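A207R protein, arginine decarboxylase (Paramecium bursaria Chlorella virus 1, PDB 2NV9) catalyses the pyridoxal-phosphate-dependent decarboxylation of arginine, with the two-domain fold of the eukaryotic-like ornithine decarboxylases. Local coordinates at residues 72-77 against 100-105; 303-308 against 342-347; 312-317 against 333-338. The protein carries 1 engineered substitution. One frame throughout, in Å; residues are numbered along the deposited sequence.

Interaction 1: residues 72-77 against 100-105; sequences SEIKKV and IFAKDQ
F101 reaches across from helix 96-105 and turns the CE2 corner of its ring toward I74 on helix 71-79. The two helices run nearly parallel here, with segment axes 10.6 Å apart and 20° between their directions. The contact is small, burying 182 Å² in all. F101 has CG anti to its backbone N (chi1 -174°), which carries the ring out toward 72-77. The touching atom is F101 CE2, which lies 3.8 Å from I74 CG2. I74 CB sits at the ring edge, in the ring plane. The methyl CG2 approaches obliquely. The backbone N of K75 also lies near the ring plane, 4.1 Å from F101 CE2. The K75 chain itself then leads away from the contact.

A102 comes next, and its CA is the one nearest to that of I74. Its CB meets the other branch of the isoleucine, at 4.2 Å from I74 CD1. I74 therefore touches F101 with one arm and A102 with the other. Both I74 and A102 also pack on F89 of strand 87-89, so the contact rests on the barrel beneath the helices.

Q105 is one turn on from F101. Its CG lies 3.6 Å above the plane of the F101 ring, toward the rim. Its CB faces I74 CG2 at 4.2 Å.

These are neighbouring outer helices of the TIM barrel that binds the cofactor. Strand 87-89 lies between them in sequence, giving a beta-alpha pattern. No hydrogen bond or salt bridge joins the two segments. I74 packs against F101, A102 and the aliphatic part of Q105, so the contact is apolar and van der Waals in nature.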
ATOM      1  N   SER B  72     -10.370  15.720   1.025  1.00 10.65           N
ATOM      2  CA  SER B  72      -9.007  16.015   0.542  1.00 11.45           C
ATOM      3  C   SER B  72      -9.001  16.165  -0.986  1.00 12.21           C
ATOM      4  O   SER B  72      -8.410  17.122  -1.528  1.00 10.75           O
ATOM      5  CB  SER B  72      -8.025  14.949   0.994  1.00 12.85           C
ATOM      6  OG  SER B  72      -6.788  15.107   0.333  1.00 15.63           O
ATOM      7  N   GLU B  73      -9.685  15.234  -1.679  1.00 10.44           N
ATOM      8  CA  GLU B  73      -9.833  15.338  -3.133  1.00 10.54           C
ATOM      9  C   GLU B  73     -10.657  16.571  -3.560  1.00 10.47           C
ATOM     10  O   GLU B  73     -10.366  17.180  -4.585  1.00 10.36           O
ATOM     11  CB  GLU B  73     -10.475  14.051  -3.721  1.00  9.93           C
ATOM     12  CG  GLU B  73      -9.549  12.839  -3.505  1.00 10.19           C
ATOM     13  CD  GLU B  73      -9.920  11.617  -4.346  1.00 14.40           C
ATOM     14  OE1 GLU B  73      -9.069  10.708  -4.415  1.00 13.68           O
ATOM     15  OE2 GLU B  73     -11.017  11.577  -4.926  1.00 13.09           O
ATOM     16  N   ILE B  74     -11.699  16.901  -2.794  1.00 10.24           N
ATOM     17  CA  ILE B  74     -12.455  18.126  -3.086  1.00 10.52           C
ATOM     18  C   ILE B  74     -11.513  19.357  -3.028  1.00 11.10           C
ATOM     19  O   ILE B  74     -11.475  20.175  -3.962  1.00 10.98           O
ATOM     20  CB  ILE B  74     -13.671  18.287  -2.155  1.00 10.18           C
ATOM     21  CG1 ILE B  74     -14.703  17.165  -2.399  1.00 11.16           C
ATOM     22  CG2 ILE B  74     -14.302  19.700  -2.307  1.00  9.69           C
ATOM     23  CD1 ILE B  74     -15.875  17.229  -1.410  1.00 12.53           C
ATOM     24  N   LYS B  75     -10.800  19.478  -1.911  1.00 11.01           N
ATOM     25  CA  LYS B  75      -9.773  20.490  -1.708  1.00 11.99           C
ATOM     26  C   LYS B  75      -8.775  20.635  -2.881  1.00 11.53           C
ATOM     27  O   LYS B  75      -8.564  21.746  -3.358  1.00 11.71           O
ATOM     28  CB  LYS B  75      -9.032  20.252  -0.377  1.00 11.90           C
ATOM     29  CG  LYS B  75      -8.138  21.412   0.074  1.00 15.45           C
ATOM     30  CD  LYS B  75      -7.148  20.931   1.191  1.00 16.04           C
ATOM     31  CE  LYS B  75      -6.693  22.077   2.062  1.00 19.95           C
ATOM     32  NZ  LYS B  75      -5.624  21.645   3.091  1.00 20.25           N
ATOM     33  N   LYS B  76      -8.166  19.532  -3.310  1.00 11.96           N
ATOM     34  CA  LYS B  76      -7.228  19.518  -4.444  1.00 12.42           C
ATOM     35  C   LYS B  76      -7.837  20.185  -5.704  1.00 12.21           C
ATOM     36  O   LYS B  76      -7.162  20.939  -6.399  1.00 11.24           O
ATOM     37  CB  LYS B  76      -6.816  18.082  -4.793  1.00 13.64           C
ATOM     38  CG  LYS B  76      -5.858  17.432  -3.811  1.00 14.45           C
ATOM     39  CD  LYS B  76      -5.507  16.012  -4.248  1.00 16.28           C
ATOM     40  CE  LYS B  76      -4.569  15.356  -3.267  1.00 15.94           C
ATOM     41  NZ  LYS B  76      -3.317  16.132  -3.161  1.00 18.62           N
ATOM     42  N   VAL B  77      -9.106  19.872  -5.980  1.00 11.32           N
ATOM     43  CA  VAL B  77      -9.768  20.344  -7.190  1.00 11.33           C
ATOM     44  C   VAL B  77     -10.138  21.851  -7.074  1.00 11.20           C
ATOM     45  O   VAL B  77      -9.932  22.631  -8.012  1.00 11.03           O
ATOM     46  CB  VAL B  77     -10.995  19.442  -7.529  1.00 10.63           C
ATOM     47  CG1 VAL B  77     -11.836  20.069  -8.572  1.00 11.75           C
ATOM     48  CG2 VAL B  77     -10.528  18.024  -8.002  1.00 11.24           C
ATOM     49  N   ILE B 100     -20.198  18.035   5.690  1.00  9.31           N
ATOM     50  CA  ILE B 100     -20.149  19.447   6.157  1.00  9.35           C
ATOM     51  C   ILE B 100     -19.169  20.289   5.305  1.00  9.24           C
ATOM     52  O   ILE B 100     -19.501  21.382   4.884  1.00 10.41           O
ATOM     53  CB  ILE B 100     -19.853  19.523   7.649  1.00  8.97           C
ATOM     54  CG1 ILE B 100     -21.051  18.977   8.437  1.00  6.78           C
ATOM     55  CG2 ILE B 100     -19.561  21.016   8.099  1.00  7.09           C
ATOM     56  CD1 ILE B 100     -20.783  18.686   9.883  1.00  8.33           C
ATOM     57  N   PHE B 101     -17.971  19.769   5.064  1.00  9.18           N
ATOM     58  CA  PHE B 101     -17.014  20.355   4.134  1.00  9.84           C
ATOM     59  C   PHE B 101     -17.561  20.560   2.705  1.00 10.28           C
ATOM     60  O   PHE B 101     -17.440  21.650   2.149  1.00  8.26           O
ATOM     61  CB  PHE B 101     -15.714  19.549   4.116  1.00 11.55           C
ATOM     62  CG  PHE B 101     -14.631  20.160   3.289  1.00 12.45           C
ATOM     63  CD1 PHE B 101     -13.913  21.269   3.761  1.00 15.54           C
ATOM     64  CD2 PHE B 101     -14.293  19.618   2.039  1.00 14.68           C
ATOM     65  CE1 PHE B 101     -12.868  21.849   3.011  1.00 14.39           C
ATOM     66  CE2 PHE B 101     -13.252  20.199   1.282  1.00 13.79           C
ATOM     67  CZ  PHE B 101     -12.565  21.331   1.767  1.00 15.16           C
ATOM     68  N   ALA B 102     -18.136  19.492   2.105  1.00  8.99           N
ATOM     69  CA  ALA B 102     -18.784  19.588   0.792  1.00  9.37           C
ATOM     70  C   ALA B 102     -19.805  20.746   0.712  1.00  8.18           C
ATOM     71  O   ALA B 102     -19.799  21.502  -0.242  1.00  9.52           O
ATOM     72  CB  ALA B 102     -19.484  18.259   0.431  1.00  8.67           C
ATOM     73  N   LYS B 103     -20.679  20.828   1.711  1.00  8.90           N
ATOM     74  CA  LYS B 103     -21.661  21.910   1.845  1.00  9.32           C
ATOM     75  C   LYS B 103     -20.997  23.301   1.902  1.00 10.12           C
ATOM     76  O   LYS B 103     -21.419  24.205   1.184  1.00  8.26           O
ATOM     77  CB  LYS B 103     -22.537  21.707   3.087  1.00  9.65           C
ATOM     78  CG  LYS B 103     -23.749  22.671   3.181  1.00  9.08           C
ATOM     79  CD  LYS B 103     -24.755  22.306   4.275  1.00  8.79           C
ATOM     80  CE  LYS B 103     -24.125  22.413   5.683  1.00 10.89           C
ATOM     81  NZ  LYS B 103     -25.055  21.961   6.738  1.00 11.56           N
ATOM     82  N   ASP B 104     -19.951  23.431   2.729  1.00 10.26           N
ATOM     83  CA  ASP B 104     -19.174  24.682   2.781  1.00 10.96           C
ATOM     84  C   ASP B 104     -18.631  25.015   1.352  1.00 10.37           C
ATOM     85  O   ASP B 104     -18.746  26.095   0.840  1.00  6.89           O
ATOM     86  CB  ASP B 104     -18.014  24.481   3.793  1.00 10.76           C
ATOM     87  CG  ASP B 104     -17.183  25.747   4.011  1.00 12.39           C
ATOM     88  OD1 ASP B 104     -17.522  26.813   3.494  1.00 14.76           O
ATOM     89  OD2 ASP B 104     -16.169  25.714   4.726  1.00 11.95           O
ATOM     90  N   GLN B 105     -18.041  24.024   0.689  1.00  8.25           N
ATOM     91  CA  GLN B 105     -17.404  24.253  -0.609  1.00  8.56           C
ATOM     92  C   GLN B 105     -18.363  24.411  -1.796  1.00  8.63           C
ATOM     93  O   GLN B 105     -17.959  24.907  -2.849  1.00  9.70           O
ATOM     94  CB  GLN B 105     -16.340  23.142  -0.880  1.00  9.56           C
ATOM     95  CG  GLN B 105     -15.195  23.142   0.165  1.00 10.33           C
ATOM     96  CD  GLN B 105     -14.484  24.460   0.298  1.00 18.12           C
ATOM     97  OE1 GLN B 105     -14.058  25.059  -0.706  1.00 16.76           O
ATOM     98  NE2 GLN B 105     -14.380  24.977   1.554  1.00 18.50           N
TER

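Interaction 2: residues 303-308 against 342-347; sequences QLLRDV and GDWVYF
Y346 and Q303 form the antiparallel hydrogen-bonded pair at the start of this contact. Q303 N gives a nearly straight bond to Y346 O (2.7 Å, 174°). Y346 N returns one to Q303 O at 2.9 Å. The tyrosine CG stands between its backbone N and carbonyl carbon (chi1 73°). This brings the ring over to Q303, whose CB lies over one ring face, 3.8 Å from the centroid in a CH-pi contact. The polar end of Q303 leads away.

L305 follows the short strand and lies against the same ring. Its CD2 is 3.5 Å from Y346 CD2, and the two side chains cross at about a right angle. The other methyl, CD1, is modelled unusually close to W344 CB. The backbone of L305 adds a longer bond, from its N to W344 O at 3.3 Å.

R306 and D343 close the far end with a salt bridge. The arginine grips side-on. R306 NE meets the syn lone pair of D343 OD1. R306 NH1 meets D343 OD2 at 2.8 Å, on the syn side but 31° out of the carboxylate plane. Both oxygens lie near the guanidinium plane. D343 OD2 also accepts from H340 N, and R306 NH1 also gives to E338 O, so both groups are fixed by a further bond.

Strand 344-347 is paired on its other edge with strand 262-274, through backbone bonds such as V345 to T266. L305 packs on V5, N6 and L9 of helix 2-11, which W344 also touches at L9. L304 rests on P337 of strand 331-337.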
ATOM      1  N   GLN B 303      11.081  -1.155 -20.749  1.00 11.48           N
ATOM      2  CA  GLN B 303      11.875  -0.788 -21.903  1.00 11.51           C
ATOM      3  C   GLN B 303      13.285  -0.362 -21.416  1.00 11.87           C
ATOM      4  O   GLN B 303      13.407   0.473 -20.517  1.00 10.11           O
ATOM      5  CB  GLN B 303      11.227   0.392 -22.621  1.00 11.98           C
ATOM      6  CG  GLN B 303       9.785   0.148 -23.117  1.00 14.55           C
ATOM      7  CD  GLN B 303       9.757  -0.714 -24.355  1.00 16.42           C
ATOM      8  OE1 GLN B 303      10.524  -0.478 -25.309  1.00 15.59           O
ATOM      9  NE2 GLN B 303       8.926  -1.768 -24.328  1.00 17.18           N
ATOM     10  N   LEU B 304      14.322  -0.942 -22.019  1.00 11.61           N
ATOM     11  CA  LEU B 304      15.727  -0.523 -21.785  1.00 12.17           C
ATOM     12  C   LEU B 304      16.092   0.806 -22.443  1.00 12.24           C
ATOM     13  O   LEU B 304      15.760   1.054 -23.615  1.00 11.99           O
ATOM     14  CB  LEU B 304      16.682  -1.581 -22.324  1.00 13.03           C
ATOM     15  CG  LEU B 304      17.155  -2.653 -21.367  1.00 13.49           C
ATOM     16  CD1 LEU B 304      16.088  -3.734 -21.214  1.00 14.28           C
ATOM     17  CD2 LEU B 304      18.486  -3.214 -21.908  1.00 14.48           C
ATOM     18  N   LEU B 305      16.801   1.661 -21.706  1.00 12.59           N
ATOM     19  CA  LEU B 305      17.220   2.962 -22.276  1.00 12.96           C
ATOM     20  C   LEU B 305      18.516   2.857 -23.070  1.00 12.93           C
ATOM     21  O   LEU B 305      18.740   3.596 -24.046  1.00 13.91           O
ATOM     22  CB  LEU B 305      17.324   4.017 -21.167  1.00 13.35           C
ATOM     23  CG  LEU B 305      15.960   4.407 -20.595  1.00 14.63           C
ATOM     24  CD1 LEU B 305      16.144   5.190 -19.286  1.00 17.38           C
ATOM     25  CD2 LEU B 305      15.198   5.219 -21.638  1.00 14.73           C
ATOM     26  N   ARG B 306      19.379   1.948 -22.624  1.00 12.87           N
ATOM     27  CA  ARG B 306      20.627   1.604 -23.304  1.00 12.54           C
ATOM     28  C   ARG B 306      20.330   0.840 -24.584  1.00 13.19           C
ATOM     29  O   ARG B 306      19.576  -0.147 -24.570  1.00 12.52           O
ATOM     30  CB  ARG B 306      21.481   0.726 -22.384  1.00 12.51           C
ATOM     31  CG  ARG B 306      22.711   0.082 -23.053  1.00 11.93           C
ATOM     32  CD  ARG B 306      23.696  -0.514 -22.036  1.00 11.63           C
ATOM     33  NE  ARG B 306      23.077  -1.462 -21.107  1.00 12.13           N
ATOM     34  CZ  ARG B 306      22.850  -2.753 -21.372  1.00 12.54           C
ATOM     35  NH1 ARG B 306      22.259  -3.525 -20.471  1.00 10.37           N
ATOM     36  NH2 ARG B 306      23.207  -3.272 -22.545  1.00 11.60           N
ATOM     37  N   ASP B 307      20.915   1.290 -25.685  1.00 13.53           N
ATOM     38  CA  ASP B 307      20.718   0.624 -26.979  1.00 13.86           C
ATOM     39  C   ASP B 307      21.451  -0.724 -27.013  1.00 13.98           C
ATOM     40  O   ASP B 307      22.602  -0.825 -26.566  1.00 13.97           O
ATOM     41  CB  ASP B 307      21.224   1.530 -28.108  1.00 14.58           C
ATOM     42  CG  ASP B 307      20.612   1.192 -29.466  1.00 17.04           C
ATOM     43  OD1 ASP B 307      19.377   1.009 -29.574  1.00 21.67           O
ATOM     44  OD2 ASP B 307      21.357   1.138 -30.462  1.00 22.80           O
ATOM     45  N   VAL B 308      20.778  -1.751 -27.540  1.00 13.88           N
ATOM     46  CA  VAL B 308      21.380  -3.069 -27.707  1.00 14.17           C
ATOM     47  C   VAL B 308      21.305  -3.523 -29.173  1.00 14.42           C
ATOM     48  O   VAL B 308      20.393  -3.105 -29.908  1.00 14.84           O
ATOM     49  CB  VAL B 308      20.793  -4.138 -26.742  1.00 13.88           C
ATOM     50  CG1 VAL B 308      21.102  -3.801 -25.254  1.00 15.05           C
ATOM     51  CG2 VAL B 308      19.310  -4.322 -26.955  1.00 13.82           C
ATOM     52  N   GLY B 342      23.210   0.302 -12.501  1.00 10.88           N
ATOM     53  CA  GLY B 342      23.309   1.620 -13.123  1.00 10.66           C
ATOM     54  C   GLY B 342      22.419   1.766 -14.364  1.00 11.02           C
ATOM     55  O   GLY B 342      22.134   2.880 -14.782  1.00 10.40           O
ATOM     56  N   ASP B 343      22.007   0.639 -14.969  1.00 10.30           N
ATOM     57  CA  ASP B 343      21.071   0.670 -16.111  1.00  9.78           C
ATOM     58  C   ASP B 343      19.736   1.310 -15.711  1.00  9.52           C
ATOM     59  O   ASP B 343      19.176   0.987 -14.675  1.00  8.92           O
ATOM     60  CB  ASP B 343      20.778  -0.749 -16.643  1.00  9.97           C
ATOM     61  CG  ASP B 343      21.684  -1.180 -17.821  1.00 10.40           C
ATOM     62  OD1 ASP B 343      22.037  -0.358 -18.690  1.00 11.41           O
ATOM     63  OD2 ASP B 343      22.037  -2.378 -17.874  1.00  9.59           O
ATOM     64  N   TRP B 344      19.220   2.183 -16.565  1.00  9.66           N
ATOM     65  CA  TRP B 344      17.878   2.723 -16.410  1.00  9.74           C
ATOM     66  C   TRP B 344      16.925   1.977 -17.337  1.00 10.53           C
ATOM     67  O   TRP B 344      17.270   1.652 -18.475  1.00 10.60           O
ATOM     68  CB  TRP B 344      17.834   4.235 -16.706  1.00 10.25           C
ATOM     69  CG  TRP B 344      18.415   5.027 -15.628  1.00  9.59           C
ATOM     70  CD1 TRP B 344      19.724   5.416 -15.505  1.00 10.08           C
ATOM     71  CD2 TRP B 344      17.734   5.530 -14.472  1.00 10.63           C
ATOM     72  NE1 TRP B 344      19.897   6.140 -14.341  1.00  9.42           N
ATOM     73  CE2 TRP B 344      18.691   6.232 -13.692  1.00  8.86           C
ATOM     74  CE3 TRP B 344      16.403   5.473 -14.020  1.00 12.33           C
ATOM     75  CZ2 TRP B 344      18.362   6.842 -12.476  1.00 11.08           C
ATOM     76  CZ3 TRP B 344      16.068   6.110 -12.807  1.00 10.97           C
ATOM     77  CH2 TRP B 344      17.045   6.778 -12.058  1.00 10.51           C
ATOM     78  N   VAL B 345      15.742   1.679 -16.820  1.00  9.80           N
ATOM     79  CA  VAL B 345      14.645   1.196 -17.631  1.00 10.76           C
ATOM     80  C   VAL B 345      13.411   2.081 -17.392  1.00 11.21           C
ATOM     81  O   VAL B 345      13.392   2.878 -16.455  1.00 11.56           O
ATOM     82  CB  VAL B 345      14.296  -0.293 -17.329  1.00  9.78           C
ATOM     83  CG1 VAL B 345      15.530  -1.200 -17.446  1.00 10.76           C
ATOM     84  CG2 VAL B 345      13.640  -0.452 -15.953  1.00 10.13           C
ATOM     85  N   TYR B 346      12.386   1.937 -18.233  1.00 10.56           N
ATOM     86  CA  TYR B 346      11.130   2.587 -17.953  1.00 11.37           C
ATOM     87  C   TYR B 346       9.938   1.703 -18.325  1.00 11.10           C
ATOM     88  O   TYR B 346      10.017   0.866 -19.253  1.00 11.82           O
ATOM     89  CB  TYR B 346      11.040   3.978 -18.603  1.00 10.81           C
ATOM     90  CG  TYR B 346      10.858   3.963 -20.122  1.00 12.63           C
ATOM     91  CD1 TYR B 346       9.581   4.002 -20.690  1.00 14.71           C
ATOM     92  CD2 TYR B 346      11.965   3.917 -20.986  1.00 13.49           C
ATOM     93  CE1 TYR B 346       9.392   3.980 -22.084  1.00 12.79           C
ATOM     94  CE2 TYR B 346      11.794   3.902 -22.374  1.00 13.68           C
ATOM     95  CZ  TYR B 346      10.498   3.938 -22.909  1.00 13.46           C
ATOM     96  OH  TYR B 346      10.297   3.933 -24.263  1.00 13.82           O
ATOM     97  N   PHE B 347       8.869   1.883 -17.571  1.00 10.48           N
ATOM     98  CA  PHE B 347       7.609   1.172 -17.755  1.00 11.39           C
ATOM     99  C   PHE B 347       6.553   2.075 -18.411  1.00 11.45           C
ATOM    100  O   PHE B 347       6.110   3.052 -17.829  1.00 11.97           O
ATOM    101  CB  PHE B 347       7.142   0.604 -16.407  1.00 11.61           C
ATOM    102  CG  PHE B 347       8.070  -0.472 -15.845  1.00 12.95           C
ATOM    103  CD1 PHE B 347       7.815  -1.808 -16.090  1.00 13.94           C
ATOM    104  CD2 PHE B 347       9.206  -0.122 -15.082  1.00 14.51           C
ATOM    105  CE1 PHE B 347       8.650  -2.821 -15.574  1.00 15.30           C
ATOM    106  CE2 PHE B 347      10.076  -1.101 -14.567  1.00 15.03           C
ATOM    107  CZ  PHE B 347       9.799  -2.467 -14.810  1.00 14.16           C
TER

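Interaction 3: residues 312-317 against 333-338; sequences EEYVPS and NVALPE
V315 and L336 pair within a beta hairpin made by strands 314-320 and 331-337, part of the mixed sheet of the beta domain. V315 N bonds to L336 O at 2.7 Å, and L336 N bonds back to V315 O at 3.1 Å. The next hydrogen-bonded pair is S317 with V334. S317 N reaches V334 O at 2.8 Å in a more bent bond (141°), and V334 N reaches S317 O at 3.0 Å. P316, between them, has no N-H to offer. Its pair with A335 is non-hydrogen-bonded, but it has a backbone hydrogen bond with Y278 of the neighbouring strand 277-282.

V315 O takes a second donor. S317 OG, set beside its own backbone N (chi1 -44°), gives V315 O a bond of 3.0 Å. The hydroxyl lies above the carbonyl plane, on the face opposite to L336 N. This carbonyl oxygen is thus held from both faces.

The E338 side chain packs on Y278 and Y280, and its OE2 forms a salt bridge with K271. E312 OE1 fares differently. It is buried by the contact close to P337 CB and has no partner in the model.

Y278 also touches V315, and Y280 touches S317. Beyond V315, P337 meets one face of the Y314 ring. The proline CD sits over the centre of the tyrosine ring, 3.8 Å from its centroid and 12° off the ring normal.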
ATOM      1  N   GLU B 312      21.143  -9.292 -29.976  1.00 15.43           N
ATOM      2  CA  GLU B 312      21.618  -9.443 -28.618  1.00 15.28           C
ATOM      3  C   GLU B 312      20.729 -10.479 -27.902  1.00 14.54           C
ATOM      4  O   GLU B 312      19.498 -10.421 -27.969  1.00 12.82           O
ATOM      5  CB  GLU B 312      21.561  -8.090 -27.928  1.00 15.76           C
ATOM      6  CG  GLU B 312      22.735  -7.759 -27.010  1.00 17.23           C
ATOM      7  CD  GLU B 312      22.277  -7.666 -25.626  1.00 16.36           C
ATOM      8  OE1 GLU B 312      21.087  -7.282 -25.464  1.00 20.71           O
ATOM      9  OE2 GLU B 312      23.039  -7.980 -24.721  1.00 12.53           O
ATOM     10  N   GLU B 313      21.396 -11.420 -27.233  1.00 14.21           N
ATOM     11  CA  GLU B 313      20.776 -12.506 -26.470  1.00 13.77           C
ATOM     12  C   GLU B 313      19.841 -12.044 -25.337  1.00 12.83           C
ATOM     13  O   GLU B 313      20.236 -11.225 -24.503  1.00 13.03           O
ATOM     14  CB  GLU B 313      21.899 -13.359 -25.862  1.00 13.36           C
ATOM     15  CG  GLU B 313      21.391 -14.432 -24.912  1.00 15.94           C
ATOM     16  CD  GLU B 313      22.503 -15.173 -24.195  1.00 19.50           C
ATOM     17  OE1 GLU B 313      23.625 -14.633 -24.114  1.00 22.00           O
ATOM     18  OE2 GLU B 313      22.273 -16.312 -23.710  1.00 18.78           O
ATOM     19  N   TYR B 314      18.611 -12.564 -25.295  1.00 12.17           N
ATOM     20  CA  TYR B 314      17.784 -12.378 -24.085  1.00 11.13           C
ATOM     21  C   TYR B 314      18.039 -13.479 -23.056  1.00 10.54           C
ATOM     22  O   TYR B 314      18.258 -14.632 -23.414  1.00  9.78           O
ATOM     23  CB  TYR B 314      16.287 -12.293 -24.406  1.00 11.06           C
ATOM     24  CG  TYR B 314      15.835 -10.999 -25.021  1.00 11.18           C
ATOM     25  CD1 TYR B 314      16.679 -10.238 -25.837  1.00 12.46           C
ATOM     26  CD2 TYR B 314      14.543 -10.564 -24.847  1.00 13.48           C
ATOM     27  CE1 TYR B 314      16.258  -9.045 -26.410  1.00 11.74           C
ATOM     28  CE2 TYR B 314      14.110  -9.367 -25.389  1.00 17.25           C
ATOM     29  CZ  TYR B 314      14.970  -8.607 -26.185  1.00 14.75           C
ATOM     30  OH  TYR B 314      14.490  -7.436 -26.745  1.00 12.90           O
ATOM     31  N   VAL B 315      17.968 -13.113 -21.782  1.00 10.20           N
ATOM     32  CA  VAL B 315      18.231 -14.016 -20.664  1.00 10.15           C
ATOM     33  C   VAL B 315      17.024 -14.022 -19.724  1.00 10.75           C
ATOM     34  O   VAL B 315      16.288 -13.030 -19.670  1.00 10.34           O
ATOM     35  CB  VAL B 315      19.555 -13.640 -19.911  1.00 10.94           C
ATOM     36  CG1 VAL B 315      20.785 -13.712 -20.884  1.00 13.05           C
ATOM     37  CG2 VAL B 315      19.456 -12.265 -19.172  1.00 11.82           C
ATOM     38  N   PRO B 316      16.800 -15.137 -18.979  1.00 10.92           N
ATOM     39  CA  PRO B 316      15.595 -15.119 -18.116  1.00 10.90           C
ATOM     40  C   PRO B 316      15.863 -14.272 -16.863  1.00 10.47           C
ATOM     41  O   PRO B 316      16.877 -14.496 -16.186  1.00  9.79           O
ATOM     42  CB  PRO B 316      15.397 -16.587 -17.725  1.00 10.46           C
ATOM     43  CG  PRO B 316      16.628 -17.333 -18.217  1.00 11.61           C
ATOM     44  CD  PRO B 316      17.612 -16.356 -18.791  1.00 10.72           C
ATOM     45  N   SER B 317      14.976 -13.298 -16.594  1.00 10.22           N
ATOM     46  CA  SER B 317      15.228 -12.253 -15.605  1.00 11.05           C
ATOM     47  C   SER B 317      14.102 -12.219 -14.579  1.00 11.25           C
ATOM     48  O   SER B 317      12.984 -12.600 -14.872  1.00 11.79           O
ATOM     49  CB  SER B 317      15.366 -10.865 -16.285  1.00 10.44           C
ATOM     50  OG  SER B 317      16.185 -10.963 -17.454  1.00 10.08           O
ATOM     51  N   ASN B 333       9.160 -13.341 -13.943  1.00 10.29           N
ATOM     52  CA  ASN B 333       9.811 -13.972 -15.067  1.00 10.87           C
ATOM     53  C   ASN B 333       9.619 -13.177 -16.332  1.00 10.47           C
ATOM     54  O   ASN B 333       8.489 -13.035 -16.807  1.00 10.40           O
ATOM     55  CB  ASN B 333       9.201 -15.377 -15.329  1.00 10.80           C
ATOM     56  CG  ASN B 333       9.678 -16.423 -14.344  1.00 11.62           C
ATOM     57  OD1 ASN B 333      10.848 -16.844 -14.381  1.00 13.58           O
ATOM     58  ND2 ASN B 333       8.784 -16.858 -13.457  1.00 10.53           N
ATOM     59  N   VAL B 334      10.721 -12.693 -16.898  1.00 10.38           N
ATOM     60  CA  VAL B 334      10.632 -11.929 -18.147  1.00 10.34           C
ATOM     61  C   VAL B 334      11.955 -12.121 -18.884  1.00 10.43           C
ATOM     62  O   VAL B 334      13.023 -12.110 -18.239  1.00 11.23           O
ATOM     63  CB  VAL B 334      10.250 -10.388 -17.890  1.00 10.95           C
ATOM     64  CG1 VAL B 334      11.205  -9.719 -16.931  1.00  8.92           C
ATOM     65  CG2 VAL B 334      10.136  -9.621 -19.211  1.00 11.06           C
ATOM     66  N   ALA B 335      11.883 -12.301 -20.206  1.00  9.17           N
ATOM     67  CA  ALA B 335      13.070 -12.368 -21.053  1.00 10.23           C
ATOM     68  C   ALA B 335      13.555 -10.955 -21.419  1.00 10.23           C
ATOM     69  O   ALA B 335      12.798 -10.136 -21.922  1.00  9.97           O
ATOM     70  CB  ALA B 335      12.819 -13.244 -22.340  1.00 10.65           C
ATOM     71  N   LEU B 336      14.833 -10.695 -21.151  1.00 11.15           N
ATOM     72  CA  LEU B 336      15.433  -9.377 -21.384  1.00 11.49           C
ATOM     73  C   LEU B 336      16.923  -9.507 -21.713  1.00 11.85           C
ATOM     74  O   LEU B 336      17.555 -10.516 -21.337  1.00 10.52           O
ATOM     75  CB  LEU B 336      15.304  -8.493 -20.125  1.00 11.20           C
ATOM     76  CG  LEU B 336      13.913  -8.064 -19.614  1.00 11.29           C
ATOM     77  CD1 LEU B 336      14.034  -7.395 -18.261  1.00  9.28           C
ATOM     78  CD2 LEU B 336      13.180  -7.139 -20.621  1.00 12.02           C
ATOM     79  N   PRO B 337      17.486  -8.463 -22.394  1.00 11.44           N
ATOM     80  CA  PRO B 337      18.938  -8.335 -22.505  1.00 11.36           C
ATOM     81  C   PRO B 337      19.520  -8.302 -21.099  1.00 10.82           C
ATOM     82  O   PRO B 337      18.836  -7.870 -20.198  1.00 11.62           O
ATOM     83  CB  PRO B 337      19.124  -6.974 -23.187  1.00 10.95           C
ATOM     84  CG  PRO B 337      17.860  -6.703 -23.883  1.00 11.41           C
ATOM     85  CD  PRO B 337      16.779  -7.364 -23.085  1.00 11.01           C
ATOM     86  N   GLU B 338      20.755  -8.769 -20.909  1.00 10.86           N
ATOM     87  CA  GLU B 338      21.394  -8.701 -19.586  1.00  9.82           C
ATOM     88  C   GLU B 338      21.412  -7.229 -19.176  1.00  8.88           C
ATOM     89  O   GLU B 338      21.679  -6.365 -19.998  1.00  8.56           O
ATOM     90  CB  GLU B 338      22.821  -9.247 -19.590  1.00  9.48           C
ATOM     91  CG  GLU B 338      23.475  -9.239 -18.193  1.00 10.02           C
ATOM     92  CD  GLU B 338      24.762 -10.052 -18.130  1.00 11.13           C
ATOM     93  OE1 GLU B 338      25.141 -10.616 -19.178  1.00 12.55           O
ATOM     94  OE2 GLU B 338      25.362 -10.163 -17.035  1.00  9.90           O
TER

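In the fold
Interactions 2 and 3 belong to the same mixed sheet, and their centres are 13 Å apart. They touch directly, through a probable hydrogen bond and through apolar packing. Part of that packing is V308 CG2 against P337 CG, at 4.1 Å. The hairpin of interaction 3 is formed by the chain between the two segments of interaction 2. Interaction 1 lies in the barrel, on the opposite side of the chain's centre. Its centre is about 42 Å from that of interaction 2 and about 49 Å from that of interaction 3. The I74 side chain is about 13 Å from a bound pyridoxal phosphate and about 11 Å from the side chain of K48, a cofactor-binding residue.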